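Local coordinates for protein restriction endonuclease LpnPI (Legionella pneumophila subsp. pneumophila str. Philadelphia 1, PDB 4RZL) that probably acts as a cytosine modification-dependent DNA endonuclease, this part being its N-terminal, SRA-like DNA recognition domain, at residues T119-P131 / S210-K222. Residues are numbered along the deposited sequence; the frame is centred on the assembly and turned at random.
Sequences THNEKDARRIVPP and SLNPFYQWKISGK
Leu211, at the N-cap of helix 212-220, lays CD2 against CG of Pro131, 3.6 Å away, where the loop that follows helix 108-119 is about to enter strand 132-137. The helix thus packs lengthwise along this connection of the SRA-like recognition domain, joining it to the approach to an inner strand of the large mixed sheet. One turn on, the ring of Phe214 receives Pro131 CG over one face, 4.1 Å from the ring centroid, while the aliphatic stem of Lys218 lies over the opposite face; Val129 O meets the ring at its edge. Trp217 carries its indole to the loop with CG anti to the backbone N (chi1 173°). Arg126 CD sits over the six-membered ring in a CH-pi contact, Val129 CG1 lies 3.7 Å from Trp217 CZ3, and Val154 of the sheet also touches the indole. Lys218 works at both ends. Bends at chi2 and chi3 bring its ammonium to the type I turn Arg126-Val129, where NZ donates to the carbonyl oxygens of Arg126, Arg127 and Val129. Arg126 O thus serves two donors, Val129 N and Lys218 NZ, which reach it from opposite faces of its carbonyl plane. Water 1 donates to both Ala125 O and Lys218 O. Gly221, with positive phi, ends the helix and lays its N over the centre of the Arg126 guanidinium, whose other face carries Ala125 CB. Lys218 O lies in the guanidinium plane and is gripped side-on, by Arg126 NE at 2.8 Å, nearly straight (162°), and by Arg126 NH2 at 3.2 Å, more bent.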
ATOM      1  N   THR A 119       8.238  12.959   4.830  1.00 15.33           N
ATOM      2  CA  THR A 119       8.324  13.283   3.408  1.00 21.10           C
ATOM      3  C   THR A 119       8.462  14.790   3.168  1.00 24.05           C
ATOM      4  O   THR A 119       9.194  15.225   2.272  1.00 22.81           O
ATOM      5  CB  THR A 119       7.090  12.728   2.668  1.00 14.07           C
ATOM      6  OG1 THR A 119       7.105  11.298   2.765  1.00 13.61           O
ATOM      7  CG2 THR A 119       7.065  13.133   1.197  1.00 13.97           C
ATOM      8  N   HIS A 120       7.790  15.583   3.996  1.00 15.59           N
ATOM      9  CA  HIS A 120       7.792  17.027   3.844  1.00 21.48           C
ATOM     10  C   HIS A 120       8.742  17.720   4.816  1.00 22.32           C
ATOM     11  O   HIS A 120       8.780  18.936   4.873  1.00 24.46           O
ATOM     12  CB  HIS A 120       6.379  17.571   4.030  1.00 16.51           C
ATOM     13  CG  HIS A 120       5.445  17.162   2.947  1.00 22.67           C
ATOM     14  ND1 HIS A 120       5.472  17.734   1.691  1.00 23.51           N
ATOM     15  CD2 HIS A 120       4.475  16.222   2.908  1.00 21.19           C
ATOM     16  CE1 HIS A 120       4.555  17.169   0.934  1.00 30.36           C
ATOM     17  NE2 HIS A 120       3.927  16.249   1.650  1.00 24.38           N
ATOM     18  N   ASN A 121       9.527  16.947   5.553  1.00 22.95           N
ATOM     19  CA  ASN A 121      10.416  17.526   6.550  1.00 28.85           C
ATOM     20  C   ASN A 121      11.612  18.240   5.919  1.00 29.88           C
ATOM     21  O   ASN A 121      12.148  17.786   4.912  1.00 28.82           O
ATOM     22  CB  ASN A 121      10.912  16.439   7.506  1.00 22.62           C
ATOM     23  CG  ASN A 121      11.210  16.984   8.882  1.00 38.06           C
ATOM     24  OD1 ASN A 121      12.143  17.764   9.057  1.00 37.04           O
ATOM     25  ND2 ASN A 121      10.410  16.587   9.868  1.00 45.43           N
ATOM     26  N   GLU A 122      12.036  19.349   6.520  1.00 26.01           N
ATOM     27  CA  GLU A 122      13.173  20.113   6.004  1.00 34.74           C
ATOM     28  C   GLU A 122      14.501  19.446   6.363  1.00 31.32           C
ATOM     29  O   GLU A 122      15.510  19.656   5.696  1.00 33.68           O
ATOM     30  CB  GLU A 122      13.155  21.554   6.521  1.00 22.11           C
ATOM     31  CG  GLU A 122      13.602  21.723   7.960  1.00 34.69           C
ATOM     32  CD  GLU A 122      12.534  21.303   8.950  1.00 48.21           C
ATOM     33  OE1 GLU A 122      11.360  21.144   8.531  1.00 47.50           O
ATOM     34  OE2 GLU A 122      12.864  21.137  10.145  1.00 51.58           O
ATOM     35  N   LYS A 123      14.496  18.649   7.422  1.00 34.59           N
ATOM     36  CA  LYS A 123      15.680  17.898   7.809  1.00 34.33           C
ATOM     37  C   LYS A 123      15.412  16.395   7.687  1.00 27.54           C
ATOM     38  O   LYS A 123      14.329  15.927   8.036  1.00 29.68           O
ATOM     39  CB  LYS A 123      16.093  18.257   9.240  1.00 31.08           C
ATOM     40  N   ASP A 124      16.393  15.651   7.179  1.00 32.75           N
ATOM     41  CA  ASP A 124      16.282  14.195   7.052  1.00 36.40           C
ATOM     42  C   ASP A 124      15.039  13.786   6.281  1.00 25.78           C
ATOM     43  O   ASP A 124      14.357  12.848   6.683  1.00 22.82           O
ATOM     44  CB  ASP A 124      16.239  13.535   8.436  1.00 37.19           C
ATOM     45  CG  ASP A 124      17.510  13.741   9.227  1.00 51.76           C
ATOM     46  OD1 ASP A 124      18.597  13.787   8.609  1.00 46.21           O
ATOM     47  OD2 ASP A 124      17.412  13.881  10.468  1.00 52.91           O
ATOM     48  N   ALA A 125      14.724  14.517   5.216  1.00 23.10           N
ATOM     49  CA  ALA A 125      13.503  14.283   4.449  1.00 24.91           C
ATOM     50  C   ALA A 125      13.430  12.837   3.952  1.00 17.96           C
ATOM     51  O   ALA A 125      14.425  12.296   3.454  1.00 18.06           O
ATOM     52  CB  ALA A 125      13.420  15.254   3.281  1.00 22.15           C
ATOM     53  N   ARG A 126      12.273  12.212   4.158  1.00 20.00           N
ATOM     54  CA  ARG A 126      11.960  10.869   3.664  1.00 18.14           C
ATOM     55  C   ARG A 126      12.777   9.772   4.333  1.00 17.39           C
ATOM     56  O   ARG A 126      12.633   8.604   3.996  1.00 16.76           O
ATOM     57  CB  ARG A 126      12.152  10.800   2.146  1.00 16.85           C
ATOM     58  CG  ARG A 126      11.352  11.830   1.369  1.00 16.62           C
ATOM     59  CD  ARG A 126      11.809  11.872  -0.105  1.00 14.67           C
ATOM     60  NE  ARG A 126      13.213  12.235  -0.175  1.00 15.41           N
ATOM     61  CZ  ARG A 126      13.661  13.486  -0.195  1.00 20.50           C
ATOM     62  NH1 ARG A 126      12.810  14.510  -0.185  1.00 18.17           N
ATOM     63  NH2 ARG A 126      14.966  13.709  -0.245  1.00 17.68           N
ATOM     64  N   ARG A 127      13.616  10.140   5.301  1.00 18.77           N
ATOM     65  CA  ARG A 127      14.560   9.190   5.894  1.00 23.67           C
ATOM     66  C   ARG A 127      13.907   7.916   6.441  1.00 23.96           C
ATOM     67  O   ARG A 127      14.431   6.812   6.277  1.00 22.47           O
ATOM     68  CB  ARG A 127      15.350   9.864   7.020  1.00 30.88           C
ATOM     69  CG  ARG A 127      16.463   9.004   7.599  1.00 38.58           C
ATOM     70  CD  ARG A 127      17.532   8.726   6.549  1.00 55.19           C
ATOM     71  NE  ARG A 127      17.859   9.930   5.783  1.00 67.03           N
ATOM     72  CZ  ARG A 127      18.772  10.829   6.143  1.00 68.24           C
ATOM     73  NH1 ARG A 127      19.466  10.660   7.261  1.00 68.85           N
ATOM     74  NH2 ARG A 127      18.992  11.898   5.381  1.00 43.78           N
ATOM     75  N   ILE A 128      12.768   8.063   7.103  1.00 19.59           N
ATOM     76  CA  ILE A 128      12.165   6.912   7.760  1.00 24.06           C
ATOM     77  C   ILE A 128      11.092   6.254   6.903  1.00 19.15           C
ATOM     78  O   ILE A 128      10.467   5.288   7.319  1.00 24.99           O
ATOM     79  CB  ILE A 128      11.579   7.301   9.129  1.00 25.68           C
ATOM     80  CG1 ILE A 128      10.563   8.433   8.976  1.00 26.26           C
ATOM     81  CG2 ILE A 128      12.698   7.734  10.082  1.00 22.57           C
ATOM     82  CD1 ILE A 128       9.111   7.981   8.899  1.00 25.26           C
ATOM     83  N   VAL A 129      10.900   6.765   5.696  1.00 16.80           N
ATOM     84  CA  VAL A 129       9.888   6.225   4.799  1.00 17.10           C
ATOM     85  C   VAL A 129      10.348   4.924   4.147  1.00 16.94           C
ATOM     86  O   VAL A 129      11.344   4.906   3.423  1.00 17.07           O
ATOM     87  CB  VAL A 129       9.531   7.234   3.693  1.00 15.55           C
ATOM     88  CG1 VAL A 129       8.500   6.625   2.740  1.00 12.54           C
ATOM     89  CG2 VAL A 129       9.032   8.556   4.299  1.00 14.77           C
ATOM     90  N   PRO A 130       9.618   3.829   4.403  1.00 17.97           N
ATOM     91  CA  PRO A 130       9.905   2.542   3.779  1.00 18.34           C
ATOM     92  C   PRO A 130       9.166   2.379   2.456  1.00 16.46           C
ATOM     93  O   PRO A 130       8.275   3.161   2.145  1.00 16.40           O
ATOM     94  CB  PRO A 130       9.376   1.543   4.804  1.00 21.75           C
ATOM     95  CG  PRO A 130       8.169   2.240   5.345  1.00 23.85           C
ATOM     96  CD  PRO A 130       8.488   3.724   5.344  1.00 18.45           C
ATOM     97  N   PRO A 131       9.518   1.346   1.690  1.00 19.08           N
ATOM     98  CA  PRO A 131       8.698   1.027   0.527  1.00 14.79           C
ATOM     99  C   PRO A 131       7.256   0.770   0.950  1.00 16.39           C
ATOM    100  O   PRO A 131       7.007   0.220   2.025  1.00 14.01           O
ATOM    101  CB  PRO A 131       9.332  -0.259  -0.003  1.00 14.35           C
ATOM    102  CG  PRO A 131      10.694  -0.249   0.508  1.00 21.45           C
ATOM    103  CD  PRO A 131      10.679   0.448   1.815  1.00 17.20           C
ATOM    104  N   SER A 210      15.306  -3.886  -8.261  1.00 22.47           N
ATOM    105  CA  SER A 210      13.842  -3.768  -8.386  1.00 21.43           C
ATOM    106  C   SER A 210      13.325  -2.420  -7.879  1.00 16.05           C
ATOM    107  O   SER A 210      12.472  -1.792  -8.499  1.00 15.71           O
ATOM    108  CB  SER A 210      13.126  -4.881  -7.612  1.00 17.74           C
ATOM    109  OG  SER A 210      13.296  -6.130  -8.224  1.00 25.55           O
ATOM    110  N   LEU A 211      13.850  -1.972  -6.748  1.00 17.35           N
ATOM    111  CA  LEU A 211      13.336  -0.755  -6.143  1.00 18.26           C
ATOM    112  C   LEU A 211      14.202   0.462  -6.364  1.00 18.67           C
ATOM    113  O   LEU A 211      14.087   1.438  -5.628  1.00 17.58           O
ATOM    114  CB  LEU A 211      13.133  -0.957  -4.642  1.00 18.33           C
ATOM    115  CG  LEU A 211      11.639  -1.172  -4.392  1.00 25.11           C
ATOM    116  CD1 LEU A 211      11.212  -2.556  -4.866  1.00 22.04           C
ATOM    117  CD2 LEU A 211      11.274  -0.941  -2.943  1.00 20.35           C
ATOM    118  N   ASN A 212      15.024   0.438  -7.409  1.00 16.32           N
ATOM    119  CA  ASN A 212      15.850   1.601  -7.712  1.00 16.64           C
ATOM    120  C   ASN A 212      15.052   2.916  -7.850  1.00 15.26           C
ATOM    121  O   ASN A 212      15.507   3.948  -7.368  1.00 18.51           O
ATOM    122  CB  ASN A 212      16.693   1.338  -8.963  1.00 17.56           C
ATOM    123  CG  ASN A 212      18.048   0.708  -8.626  1.00 22.75           C
ATOM    124  OD1 ASN A 212      18.264   0.221  -7.507  1.00 25.29           O
ATOM    125  ND2 ASN A 212      18.953   0.706  -9.590  1.00 29.24           N
ATOM    126  N   PRO A 213      13.860   2.890  -8.478  1.00 16.91           N
ATOM    127  CA  PRO A 213      13.118   4.164  -8.475  1.00 13.63           C
ATOM    128  C   PRO A 213      12.667   4.607  -7.079  1.00 14.90           C
ATOM    129  O   PRO A 213      12.469   5.798  -6.847  1.00 12.05           O
ATOM    130  CB  PRO A 213      11.911   3.871  -9.368  1.00 15.32           C
ATOM    131  CG  PRO A 213      12.409   2.796 -10.300  1.00 12.98           C
ATOM    132  CD  PRO A 213      13.278   1.924  -9.430  1.00 12.27           C
ATOM    133  N   PHE A 214      12.509   3.663  -6.161  1.00 11.66           N
ATOM    134  CA  PHE A 214      12.180   4.027  -4.788  1.00 14.00           C
ATOM    135  C   PHE A 214      13.394   4.692  -4.149  1.00 14.62           C
ATOM    136  O   PHE A 214      13.285   5.749  -3.532  1.00 12.84           O
ATOM    137  CB  PHE A 214      11.741   2.811  -3.965  1.00 11.74           C
ATOM    138  CG  PHE A 214      11.655   3.088  -2.487  1.00 15.10           C
ATOM    139  CD1 PHE A 214      10.582   3.795  -1.966  1.00 15.23           C
ATOM    140  CD2 PHE A 214      12.658   2.667  -1.628  1.00 16.66           C
ATOM    141  CE1 PHE A 214      10.503   4.063  -0.611  1.00 13.93           C
ATOM    142  CE2 PHE A 214      12.586   2.928  -0.268  1.00 16.92           C
ATOM    143  CZ  PHE A 214      11.512   3.628   0.241  1.00 15.03           C
ATOM    144  N   TYR A 215      14.558   4.069  -4.302  1.00 13.60           N
ATOM    145  CA  TYR A 215      15.777   4.611  -3.691  1.00 13.78           C
ATOM    146  C   TYR A 215      16.160   5.951  -4.301  1.00 13.35           C
ATOM    147  O   TYR A 215      16.697   6.814  -3.625  1.00 16.45           O
ATOM    148  CB  TYR A 215      16.917   3.604  -3.815  1.00 15.85           C
ATOM    149  CG  TYR A 215      16.668   2.390  -2.956  1.00 20.58           C
ATOM    150  CD1 TYR A 215      16.454   2.531  -1.586  1.00 24.69           C
ATOM    151  CD2 TYR A 215      16.612   1.117  -3.502  1.00 21.55           C
ATOM    152  CE1 TYR A 215      16.211   1.438  -0.787  1.00 30.56           C
ATOM    153  CE2 TYR A 215      16.374   0.012  -2.709  1.00 19.21           C
ATOM    154  CZ  TYR A 215      16.176   0.179  -1.352  1.00 28.67           C
ATOM    155  OH  TYR A 215      15.931  -0.914  -0.543  1.00 36.02           O
ATOM    156  N   GLN A 216      15.847   6.129  -5.577  1.00 13.11           N
ATOM    157  CA  GLN A 216      16.016   7.413  -6.221  1.00 19.48           C
ATOM    158  C   GLN A 216      15.115   8.459  -5.549  1.00 18.98           C
ATOM    159  O   GLN A 216      15.569   9.561  -5.228  1.00 14.91           O
ATOM    160  CB  GLN A 216      15.719   7.298  -7.719  1.00 16.21           C
ATOM    161  CG  GLN A 216      16.090   8.536  -8.534  1.00 18.42           C
ATOM    162  CD  GLN A 216      15.108   9.673  -8.402  1.00 28.52           C
ATOM    163  OE1 GLN A 216      15.496  10.813  -8.117  1.00 37.07           O
ATOM    164  NE2 GLN A 216      13.832   9.381  -8.622  1.00 34.52           N
ATOM    165  N   TRP A 217      13.840   8.122  -5.357  1.00 15.42           N
ATOM    166  CA  TRP A 217      12.908   9.035  -4.693  1.00 15.56           C
ATOM    167  C   TRP A 217      13.373   9.382  -3.276  1.00 13.62           C
ATOM    168  O   TRP A 217      13.256  10.526  -2.847  1.00 14.55           O
ATOM    169  CB  TRP A 217      11.491   8.440  -4.637  1.00 15.40           C
ATOM    170  CG  TRP A 217      10.548   9.272  -3.818  1.00 13.66           C
ATOM    171  CD1 TRP A 217       9.828  10.369  -4.239  1.00 11.83           C
ATOM    172  CD2 TRP A 217      10.228   9.090  -2.424  1.00 13.04           C
ATOM    173  NE1 TRP A 217       9.072  10.863  -3.194  1.00 13.28           N
ATOM    174  CE2 TRP A 217       9.297  10.103  -2.073  1.00 12.42           C
ATOM    175  CE3 TRP A 217      10.617   8.161  -1.449  1.00 13.14           C
ATOM    176  CZ2 TRP A 217       8.767  10.221  -0.777  1.00 13.63           C
ATOM    177  CZ3 TRP A 217      10.092   8.278  -0.161  1.00 13.87           C
ATOM    178  CH2 TRP A 217       9.174   9.305   0.162  1.00 13.50           C
ATOM    179  N   LYS A 218      13.887   8.389  -2.552  1.00 15.94           N
ATOM    180  CA  LYS A 218      14.396   8.623  -1.199  1.00 16.91           C
ATOM    181  C   LYS A 218      15.468   9.706  -1.208  1.00 19.11           C
ATOM    182  O   LYS A 218      15.504  10.562  -0.320  1.00 17.88           O
ATOM    183  CB  LYS A 218      14.974   7.338  -0.603  1.00 17.01           C
ATOM    184  CG  LYS A 218      13.923   6.319  -0.246  1.00 19.76           C
ATOM    185  CD  LYS A 218      13.498   6.488   1.185  1.00 21.01           C
ATOM    186  CE  LYS A 218      14.612   6.086   2.121  1.00 22.83           C
ATOM    187  NZ  LYS A 218      14.097   5.857   3.495  1.00 22.33           N
ATOM    188  N   ILE A 219      16.328   9.662  -2.228  1.00 17.30           N
ATOM    189  CA  ILE A 219      17.406  10.641  -2.379  1.00 17.34           C
ATOM    190  C   ILE A 219      16.900  12.029  -2.754  1.00 18.44           C
ATOM    191  O   ILE A 219      17.277  13.016  -2.129  1.00 18.38           O
ATOM    192  CB  ILE A 219      18.438  10.191  -3.448  1.00 13.49           C
ATOM    193  CG1 ILE A 219      19.179   8.949  -2.962  1.00 21.10           C
ATOM    194  CG2 ILE A 219      19.430  11.304  -3.732  1.00 19.33           C
ATOM    195  CD1 ILE A 219      20.133   8.359  -3.983  1.00 24.85           C
ATOM    196  N   SER A 220      16.041  12.104  -3.769  1.00 14.22           N
ATOM    197  CA  SER A 220      15.690  13.391  -4.375  1.00 19.53           C
ATOM    198  C   SER A 220      14.311  13.943  -4.015  1.00 23.55           C
ATOM    199  O   SER A 220      14.058  15.136  -4.189  1.00 23.21           O
ATOM    200  CB  SER A 220      15.760  13.275  -5.892  1.00 20.33           C
ATOM    201  OG  SER A 220      14.671  12.492  -6.363  1.00 25.76           O
ATOM    202  N   GLY A 221      13.398  13.071  -3.591  1.00 15.84           N
ATOM    203  CA  GLY A 221      12.020  13.476  -3.373  1.00 16.64           C
ATOM    204  C   GLY A 221      11.242  13.660  -4.670  1.00 19.99           C
ATOM    205  O   GLY A 221      10.090  14.074  -4.637  1.00 19.70           O
ATOM    206  N   LYS A 222      11.850  13.333  -5.812  1.00 16.39           N
ATOM    207  CA  LYS A 222      11.172  13.464  -7.112  1.00 22.36           C
ATOM    208  C   LYS A 222      10.928  12.087  -7.723  1.00 19.27           C
ATOM    209  O   LYS A 222      11.866  11.365  -8.060  1.00 25.71           O
ATOM    210  CB  LYS A 222      11.988  14.329  -8.079  1.00 22.16           C
ATOM    211  CG  LYS A 222      11.977  15.818  -7.748  1.00 31.99           C
TER
HETATM  212  O   HOH W   1      15.380   9.685   2.538  1.00 28.36           O